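Local coordinates for protein rifin (Plasmodium falciparum, PDB 7JZK) that binds the LAIR1 ectodomain through its V2 domain and probably belongs to the variant surface antigens of the malaria parasite, at residues R28-G33 and E121-T126; A34-F39 and T47-F52. One frame throughout, in Å; residues are numbered along the deposited sequence.

Interaction 1. Residues R28-G33 and E121-T126; sequences RNAIIG and EKAKDT
Helices 13-39 and 108-126 pass each other at Ala30 and Ala123, whose CA atoms lie only 5.4 Å apart, with the chain running in broadly opposed senses and the two segments clearly inclined to one another. Such closeness illustrates what two small residues can do at a helix crossing. Each alanine directs its CB toward the partner helix, and the methyl groups lie side by side, Ala30 CB being 3.8 Å from Ala123 CB. The second methyl goes further than its counterpart: Ala123 CB also lies against the main chain of the first helix, 4.1 Å from Ala30 C and 4.2 Å from Ile31 N. It therefore packs on backbone as well as on side chain. Ile31 supplies a looser flank. Its CB leaves the helix to one side, but CG1 is turned away from the residue's own backbone N (chi1 -162°), and a bend at chi2 of 53° brings the terminal methyl back, so that Ile31 CD1 ends 4.4 Å from Ala123 CB. No hydrogen bond crosses between the segments; the contact is wholly apolar and small, burying 129 Å² in all. Tyr58, from the loop that follows helix 49-55, touches Ala30, Ile31 and Ala123, and so closes over the same three side chains. Ile31 also packs against Phe53 of helix 49-55. The result is close interhelical packing through paired alanines, which here joins the last turns of helix 108-126 to the second half of the long helix 13-39 in a largely helical RIFIN V2 domain.

Interaction 2. Residues A34-F39 and T47-F52; sequences ALKRYF and TSLKSF. With NAG (2-acetamido-2-deoxy-beta-D-glucopyranose), chain E.
Ser48 OG accepts the backbone N-H of Ser51 across 3.0 Å in a fairly straight bond (161° at the hydrogen), an N-cap that starts the short helix from which Leu49 reaches Leu35 and Lys36. Directly after the cap, Leu49 turns its side chain toward helix 13-39 and does the touching with a single methyl. Leu49 CD2 sits 4.1 Å from Leu35 CB, near the root of that side chain rather than its branched end. The same methyl meets the tip of a lysine: Lys36 NZ is 4.0 Å from Leu49 CD2. Lys36 leaves its helix to one side and bends at both chi3 (-64°) and chi4 (-37°), which carries the ammonium group back alongside the leucine, the two chains sliding past each other in opposite directions. No hydrogen bond links the segments; the backbones stay well apart, 8.7 Å between the CA atoms of Lys36 and Leu49, and the side chains bridge the interval. One turn on, Phe52 receives the sugar. With CG anti to the backbone N, its ring offers one face to the acetamido methyl of an N-acetylglucosamine attached to the protein, and NAG C8 lies off-centre, 3.3 Å from Phe52 CE2. Within the fold, strand 43-44 packs on this segment through Leu44, which touches both Leu49 and Phe52. Helix 61-75 adjoins both segments, Ile64 and Ile68 packing on Leu35 and Ala67 on Phe52, so the capped helix start, which continues directly from the second strand of the small antiparallel hairpin, packs against helix 13-39 through Leu49 and against helix 61-75 through Phe52.

Both interactions draw on successive turns of helix 13-39, and their centres lie about 11 Å apart. Along the chain, interaction 2 is nested inside the loop that interaction 1 closes: a local return of the chain set within a much longer one. They meet directly, for Ile32 CD1 lies 3.9 Å from Lys50 CA, and Arg28 NH2 comes within 3.2 Å of Lys50 O. Helix 49-55 is thus held along both segments of the long helix. The glycan borders interaction 2, whereas Ile31 of interaction 1 stays about 11 Å from a sugar. No other protein chain of the assembly touches these segments.

Interaction 1. Residues R28-G33 and E121-T126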
ATOM      1  N   ARG B  28     -13.377  -2.842 -22.696  1.00 68.99           N
ATOM      2  CA  ARG B  28     -13.284  -2.035 -21.486  1.00 68.23           C
ATOM      3  C   ARG B  28     -14.022  -2.713 -20.345  1.00 66.69           C
ATOM      4  O   ARG B  28     -13.517  -2.774 -19.221  1.00 64.98           O
ATOM      5  CB  ARG B  28     -13.864  -0.641 -21.736  1.00 66.26           C
ATOM      6  CG  ARG B  28     -13.107   0.167 -22.765  1.00 77.65           C
ATOM      7  CD  ARG B  28     -13.919   1.364 -23.311  1.00 78.49           C
ATOM      8  NE  ARG B  28     -14.293   2.434 -22.380  1.00 80.10           N
ATOM      9  CZ  ARG B  28     -14.067   3.726 -22.625  1.00 82.18           C
ATOM     10  NH1 ARG B  28     -13.467   4.073 -23.759  1.00 78.29           N
ATOM     11  NH2 ARG B  28     -14.455   4.672 -21.769  1.00 75.02           N
ATOM     12  N   ASN B  29     -15.201  -3.272 -20.624  1.00 69.88           N
ATOM     13  CA  ASN B  29     -15.951  -3.944 -19.574  1.00 68.51           C
ATOM     14  C   ASN B  29     -15.186  -5.133 -19.018  1.00 60.77           C
ATOM     15  O   ASN B  29     -15.224  -5.380 -17.810  1.00 64.83           O
ATOM     16  CB  ASN B  29     -17.313  -4.387 -20.096  1.00 67.25           C
ATOM     17  CG  ASN B  29     -18.227  -3.226 -20.365  1.00 74.56           C
ATOM     18  OD1 ASN B  29     -17.812  -2.073 -20.270  1.00 77.05           O
ATOM     19  ND2 ASN B  29     -19.475  -3.515 -20.716  1.00 73.18           N
ATOM     20  N   ALA B  30     -14.469  -5.867 -19.874  1.00 57.66           N
ATOM     21  CA  ALA B  30     -13.715  -7.018 -19.387  1.00 61.34           C
ATOM     22  C   ALA B  30     -12.586  -6.592 -18.453  1.00 61.30           C
ATOM     23  O   ALA B  30     -12.400  -7.177 -17.374  1.00 59.82           O
ATOM     24  CB  ALA B  30     -13.167  -7.825 -20.565  1.00 63.36           C
ATOM     25  N   ILE B  31     -11.818  -5.569 -18.841  1.00 61.20           N
ATOM     26  CA  ILE B  31     -10.721  -5.218 -17.941  1.00 62.16           C
ATOM     27  C   ILE B  31     -11.261  -4.567 -16.683  1.00 59.59           C
ATOM     28  O   ILE B  31     -10.688  -4.728 -15.603  1.00 61.81           O
ATOM     29  CB  ILE B  31      -9.650  -4.317 -18.579  1.00 63.13           C
ATOM     30  CG1 ILE B  31      -8.377  -4.376 -17.734  1.00 63.36           C
ATOM     31  CG2 ILE B  31     -10.105  -2.887 -18.602  1.00 63.84           C
ATOM     32  CD1 ILE B  31      -7.860  -5.776 -17.467  1.00 59.07           C
ATOM     33  N   ILE B  32     -12.380  -3.858 -16.780  1.00 57.13           N
ATOM     34  CA  ILE B  32     -12.889  -3.179 -15.604  1.00 60.85           C
ATOM     35  C   ILE B  32     -13.379  -4.213 -14.618  1.00 60.42           C
ATOM     36  O   ILE B  32     -13.082  -4.143 -13.422  1.00 59.98           O
ATOM     37  CB  ILE B  32     -13.986  -2.154 -15.969  1.00 62.71           C
ATOM     38  CG1 ILE B  32     -13.367  -0.909 -16.620  1.00 65.26           C
ATOM     39  CG2 ILE B  32     -14.819  -1.809 -14.713  1.00 51.08           C
ATOM     40  CD1 ILE B  32     -14.378  -0.072 -17.445  1.00 60.11           C
ATOM     41  N   GLY B  33     -14.150  -5.185 -15.095  1.00 55.66           N
ATOM     42  CA  GLY B  33     -14.580  -6.249 -14.215  1.00 51.55           C
ATOM     43  C   GLY B  33     -13.420  -6.972 -13.572  1.00 51.50           C
ATOM     44  O   GLY B  33     -13.472  -7.296 -12.390  1.00 58.46           O
ATOM     45  N   GLU B 121      -4.364 -10.565 -19.688  1.00 70.24           N
ATOM     46  CA  GLU B 121      -4.356 -11.760 -20.512  1.00 70.69           C
ATOM     47  C   GLU B 121      -5.667 -12.506 -20.360  1.00 74.36           C
ATOM     48  O   GLU B 121      -6.208 -13.014 -21.340  1.00 80.16           O
ATOM     49  CB  GLU B 121      -3.172 -12.661 -20.178  1.00 65.12           C
ATOM     50  CG  GLU B 121      -1.848 -11.934 -20.280  1.00 73.73           C
ATOM     51  CD  GLU B 121      -1.679 -11.161 -21.577  1.00 78.18           C
ATOM     52  OE1 GLU B 121      -1.125 -10.041 -21.518  1.00 81.01           O
ATOM     53  OE2 GLU B 121      -2.112 -11.646 -22.643  1.00 75.83           O
ATOM     54  N   LYS B 122      -6.218 -12.535 -19.147  1.00 74.06           N
ATOM     55  CA  LYS B 122      -7.481 -13.227 -18.919  1.00 75.56           C
ATOM     56  C   LYS B 122      -8.641 -12.524 -19.617  1.00 81.57           C
ATOM     57  O   LYS B 122      -9.521 -13.179 -20.191  1.00 88.75           O
ATOM     58  CB  LYS B 122      -7.734 -13.336 -17.410  1.00 76.00           C
ATOM     59  CG  LYS B 122      -9.197 -13.587 -17.012  1.00 81.02           C
ATOM     60  CD  LYS B 122      -9.932 -12.312 -16.553  1.00 75.87           C
ATOM     61  CE  LYS B 122     -11.455 -12.524 -16.476  1.00 83.30           C
ATOM     62  NZ  LYS B 122     -12.113 -12.726 -17.809  1.00 83.00           N
ATOM     63  N   ALA B 123      -8.642 -11.192 -19.625  1.00 79.34           N
ATOM     64  CA  ALA B 123      -9.726 -10.476 -20.287  1.00 80.19           C
ATOM     65  C   ALA B 123      -9.693 -10.730 -21.798  1.00 87.30           C
ATOM     66  O   ALA B 123     -10.698 -11.133 -22.412  1.00 95.89           O
ATOM     67  CB  ALA B 123      -9.637  -8.993 -19.915  1.00 75.42           C
ATOM     68  N   LYS B 124      -8.518 -10.564 -22.411  1.00 86.00           N
ATOM     69  CA  LYS B 124      -8.425 -10.842 -23.841  1.00 87.84           C
ATOM     70  C   LYS B 124      -8.696 -12.320 -24.119  1.00 93.90           C
ATOM     71  O   LYS B 124      -9.210 -12.666 -25.194  1.00100.43           O
ATOM     72  CB  LYS B 124      -7.093 -10.364 -24.420  1.00 79.62           C
ATOM     73  CG  LYS B 124      -5.926 -11.267 -24.219  1.00 82.02           C
ATOM     74  CD  LYS B 124      -4.793 -10.846 -25.149  1.00 83.70           C
ATOM     75  CE  LYS B 124      -3.858  -9.832 -24.498  1.00 81.23           C
ATOM     76  NZ  LYS B 124      -4.436  -8.473 -24.278  1.00 77.41           N
ATOM     77  N   ASP B 125      -8.338 -13.210 -23.178  1.00 92.25           N
ATOM     78  CA  ASP B 125      -8.678 -14.619 -23.319  1.00 92.57           C
ATOM     79  C   ASP B 125     -10.180 -14.758 -23.410  1.00 97.09           C
ATOM     80  O   ASP B 125     -10.685 -15.638 -24.108  1.00 99.46           O
ATOM     81  CB  ASP B 125      -8.106 -15.461 -22.176  1.00 89.97           C
ATOM     82  CG  ASP B 125      -6.701 -15.923 -22.461  1.00 89.02           C
ATOM     83  OD1 ASP B 125      -6.215 -15.683 -23.592  1.00 90.81           O
ATOM     84  OD2 ASP B 125      -6.081 -16.511 -21.559  1.00 88.75           O
ATOM     85  N   THR B 126     -10.919 -13.888 -22.714  1.00 97.75           N
ATOM     86  CA  THR B 126     -12.363 -13.908 -22.901  1.00105.14           C
ATOM     87  C   THR B 126     -12.665 -13.569 -24.347  1.00108.27           C
ATOM     88  O   THR B 126     -13.471 -14.248 -25.002  1.00110.25           O
ATOM     89  CB  THR B 126     -13.071 -12.890 -21.990  1.00103.55           C
ATOM     90  OG1 THR B 126     -13.468 -13.501 -20.757  1.00103.50           O
ATOM     91  CG2 THR B 126     -14.296 -12.288 -22.720  1.00 98.98           C
TER

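Interaction 2. Residues A34-F39 and T47-F52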
ATOM      1  N   ALA B  34     -12.360  -7.245 -14.343  1.00 48.28           N
ATOM      2  CA  ALA B  34     -11.224  -7.971 -13.781  1.00 55.84           C
ATOM      3  C   ALA B  34     -10.531  -7.167 -12.669  1.00 56.27           C
ATOM      4  O   ALA B  34     -10.217  -7.709 -11.598  1.00 48.77           O
ATOM      5  CB  ALA B  34     -10.242  -8.327 -14.903  1.00 58.78           C
ATOM      6  N   LEU B  35     -10.356  -5.854 -12.876  1.00 56.10           N
ATOM      7  CA  LEU B  35      -9.723  -5.013 -11.863  1.00 49.32           C
ATOM      8  C   LEU B  35     -10.600  -4.854 -10.635  1.00 54.72           C
ATOM      9  O   LEU B  35     -10.109  -4.896  -9.497  1.00 50.77           O
ATOM     10  CB  LEU B  35      -9.456  -3.639 -12.442  1.00 49.69           C
ATOM     11  CG  LEU B  35      -8.516  -3.658 -13.622  1.00 53.19           C
ATOM     12  CD1 LEU B  35      -8.474  -2.239 -14.129  1.00 59.86           C
ATOM     13  CD2 LEU B  35      -7.177  -4.160 -13.141  1.00 48.37           C
ATOM     14  N   LYS B  36     -11.909  -4.732 -10.845  1.00 50.40           N
ATOM     15  CA  LYS B  36     -12.838  -4.583  -9.738  1.00 50.64           C
ATOM     16  C   LYS B  36     -12.897  -5.852  -8.902  1.00 54.18           C
ATOM     17  O   LYS B  36     -12.878  -5.805  -7.675  1.00 47.28           O
ATOM     18  CB  LYS B  36     -14.229  -4.255 -10.295  1.00 56.16           C
ATOM     19  CG  LYS B  36     -15.083  -3.289  -9.471  1.00 62.16           C
ATOM     20  CD  LYS B  36     -16.554  -3.270  -9.893  1.00 62.89           C
ATOM     21  CE  LYS B  36     -16.708  -2.753 -11.294  1.00 59.47           C
ATOM     22  NZ  LYS B  36     -15.740  -1.667 -11.582  1.00 67.56           N
ATOM     23  N   ARG B  37     -12.971  -6.998  -9.555  1.00 53.67           N
ATOM     24  CA  ARG B  37     -13.074  -8.269  -8.856  1.00 51.92           C
ATOM     25  C   ARG B  37     -11.757  -8.668  -8.201  1.00 51.40           C
ATOM     26  O   ARG B  37     -11.769  -9.406  -7.209  1.00 48.36           O
ATOM     27  CB  ARG B  37     -13.603  -9.329  -9.830  1.00 54.61           C
ATOM     28  CG  ARG B  37     -15.079  -9.054 -10.257  1.00 61.02           C
ATOM     29  CD  ARG B  37     -15.560  -9.914 -11.431  1.00 57.66           C
ATOM     30  NE  ARG B  37     -15.470 -11.353 -11.178  1.00 58.76           N
ATOM     31  CZ  ARG B  37     -15.230 -12.270 -12.118  1.00 65.45           C
ATOM     32  NH1 ARG B  37     -15.173 -13.558 -11.782  1.00 62.30           N
ATOM     33  NH2 ARG B  37     -15.024 -11.909 -13.389  1.00 70.88           N
ATOM     34  N   TYR B  38     -10.613  -8.220  -8.733  1.00 50.30           N
ATOM     35  CA  TYR B  38      -9.346  -8.643  -8.146  1.00 47.23           C
ATOM     36  C   TYR B  38      -8.827  -7.658  -7.114  1.00 44.52           C
ATOM     37  O   TYR B  38      -8.255  -8.073  -6.107  1.00 44.33           O
ATOM     38  CB  TYR B  38      -8.280  -8.818  -9.232  1.00 43.48           C
ATOM     39  CG  TYR B  38      -7.032  -9.531  -8.762  1.00 43.31           C
ATOM     40  CD1 TYR B  38      -6.021  -8.849  -8.096  1.00 49.95           C
ATOM     41  CD2 TYR B  38      -6.871 -10.886  -8.978  1.00 47.80           C
ATOM     42  CE1 TYR B  38      -4.885  -9.500  -7.655  1.00 49.05           C
ATOM     43  CE2 TYR B  38      -5.748 -11.549  -8.555  1.00 50.16           C
ATOM     44  CZ  TYR B  38      -4.754 -10.854  -7.890  1.00 56.82           C
ATOM     45  OH  TYR B  38      -3.621 -11.512  -7.464  1.00 57.18           O
ATOM     46  N   PHE B  39      -9.012  -6.362  -7.341  1.00 48.76           N
ATOM     47  CA  PHE B  39      -8.537  -5.337  -6.422  1.00 43.16           C
ATOM     48  C   PHE B  39      -9.650  -4.726  -5.585  1.00 45.42           C
ATOM     49  O   PHE B  39      -9.352  -4.000  -4.638  1.00 42.35           O
ATOM     50  CB  PHE B  39      -7.831  -4.214  -7.180  1.00 44.27           C
ATOM     51  CG  PHE B  39      -6.560  -4.634  -7.834  1.00 43.07           C
ATOM     52  CD1 PHE B  39      -5.377  -4.679  -7.125  1.00 45.18           C
ATOM     53  CD2 PHE B  39      -6.547  -4.970  -9.182  1.00 44.83           C
ATOM     54  CE1 PHE B  39      -4.194  -5.073  -7.744  1.00 46.63           C
ATOM     55  CE2 PHE B  39      -5.369  -5.357  -9.809  1.00 43.16           C
ATOM     56  CZ  PHE B  39      -4.193  -5.410  -9.088  1.00 46.90           C
ATOM     57  N   THR B  47     -10.789   9.037 -10.672  1.00 65.32           N
ATOM     58  CA  THR B  47     -11.936   8.979 -11.582  1.00 63.88           C
ATOM     59  C   THR B  47     -12.445   7.550 -11.641  1.00 66.06           C
ATOM     60  O   THR B  47     -11.715   6.649 -11.245  1.00 63.01           O
ATOM     61  CB  THR B  47     -11.581   9.598 -12.934  1.00 65.94           C
ATOM     62  OG1 THR B  47     -12.813   9.957 -13.553  1.00 69.58           O
ATOM     63  CG2 THR B  47     -10.746   8.694 -13.811  1.00 64.07           C
ATOM     64  N   SER B  48     -13.663   7.381 -12.126  1.00 65.56           N
ATOM     65  CA  SER B  48     -14.273   6.043 -12.227  1.00 65.43           C
ATOM     66  C   SER B  48     -13.472   5.229 -13.226  1.00 63.77           C
ATOM     67  O   SER B  48     -12.809   5.817 -14.056  1.00 64.45           O
ATOM     68  CB  SER B  48     -15.705   6.154 -12.646  1.00 63.12           C
ATOM     69  OG  SER B  48     -15.819   6.405 -14.033  1.00 62.58           O
ATOM     70  N   LEU B  49     -13.532   3.914 -13.101  1.00 63.90           N
ATOM     71  CA  LEU B  49     -12.740   3.053 -13.997  1.00 67.71           C
ATOM     72  C   LEU B  49     -13.271   3.195 -15.421  1.00 68.55           C
ATOM     73  O   LEU B  49     -12.460   3.111 -16.339  1.00 65.23           O
ATOM     74  CB  LEU B  49     -12.910   1.613 -13.510  1.00 77.00           C
ATOM     75  CG  LEU B  49     -11.640   0.859 -13.129  1.00 74.45           C
ATOM     76  CD1 LEU B  49     -10.724   1.735 -12.305  1.00 75.64           C
ATOM     77  CD2 LEU B  49     -11.984  -0.402 -12.357  1.00 75.69           C
ATOM     78  N   LYS B  50     -14.575   3.448 -15.586  1.00 67.13           N
ATOM     79  CA  LYS B  50     -15.038   3.702 -16.955  1.00 71.56           C
ATOM     80  C   LYS B  50     -14.470   5.011 -17.473  1.00 70.04           C
ATOM     81  O   LYS B  50     -14.003   5.087 -18.607  1.00 74.84           O
ATOM     82  CB  LYS B  50     -16.576   3.744 -17.039  1.00 69.79           C
ATOM     83  CG  LYS B  50     -17.148   4.151 -18.407  1.00 79.43           C
ATOM     84  CD  LYS B  50     -18.711   4.212 -18.392  1.00 80.50           C
ATOM     85  CE  LYS B  50     -19.366   4.095 -19.811  1.00 76.49           C
ATOM     86  NZ  LYS B  50     -19.023   2.783 -20.501  1.00 79.90           N
ATOM     87  N   SER B  51     -14.469   6.048 -16.638  1.00 64.14           N
ATOM     88  CA  SER B  51     -13.861   7.323 -17.010  1.00 63.23           C
ATOM     89  C   SER B  51     -12.354   7.190 -17.160  1.00 68.54           C
ATOM     90  O   SER B  51     -11.744   7.833 -18.016  1.00 69.55           O
ATOM     91  CB  SER B  51     -14.188   8.377 -15.947  1.00 64.50           C
ATOM     92  OG  SER B  51     -13.350   9.529 -16.006  1.00 68.58           O
ATOM     93  N   PHE B  52     -11.742   6.329 -16.346  1.00 70.43           N
ATOM     94  CA  PHE B  52     -10.300   6.117 -16.401  1.00 64.32           C
ATOM     95  C   PHE B  52      -9.892   5.528 -17.741  1.00 63.29           C
ATOM     96  O   PHE B  52      -8.836   5.867 -18.275  1.00 61.58           O
ATOM     97  CB  PHE B  52      -9.853   5.199 -15.262  1.00 62.77           C
ATOM     98  CG  PHE B  52      -8.394   4.813 -15.322  1.00 64.44           C
ATOM     99  CD1 PHE B  52      -7.990   3.714 -16.053  1.00 59.41           C
ATOM    100  CD2 PHE B  52      -7.433   5.532 -14.628  1.00 64.12           C
ATOM    101  CE1 PHE B  52      -6.658   3.350 -16.113  1.00 58.27           C
ATOM    102  CE2 PHE B  52      -6.079   5.159 -14.687  1.00 64.85           C
ATOM    103  CZ  PHE B  52      -5.702   4.067 -15.428  1.00 57.46           C
TER
HETATM  104  C1  NAG E   1      -4.510  10.654 -13.675  1.00 97.36           C
HETATM  105  C2  NAG E   1      -5.008  10.804 -15.068  1.00105.72           C
HETATM  106  C3  NAG E   1      -4.175  11.829 -15.784  1.00115.34           C
HETATM  107  C4  NAG E   1      -4.119  13.142 -15.017  1.00114.92           C
HETATM  108  C5  NAG E   1      -3.913  12.972 -13.507  1.00107.91           C
HETATM  109  C6  NAG E   1      -4.321  14.213 -12.744  1.00107.31           C
HETATM  110  C7  NAG E   1      -6.105   8.911 -16.136  1.00 90.71           C
HETATM  111  C8  NAG E   1      -5.923   7.644 -16.900  1.00 80.24           C
HETATM  112  N2  NAG E   1      -4.992   9.558 -15.797  1.00 98.81           N
HETATM  113  O3  NAG E   1      -4.754  12.004 -17.074  1.00118.95           O
HETATM  114  O4  NAG E   1      -2.942  13.794 -15.471  1.00121.87           O
HETATM  115  O5  NAG E   1      -4.687  11.881 -12.968  1.00101.00           O
HETATM  116  O6  NAG E   1      -4.025  14.059 -11.365  1.00 99.60           O
HETATM  117  O7  NAG E   1      -7.202   9.313 -15.795  1.00 92.72           O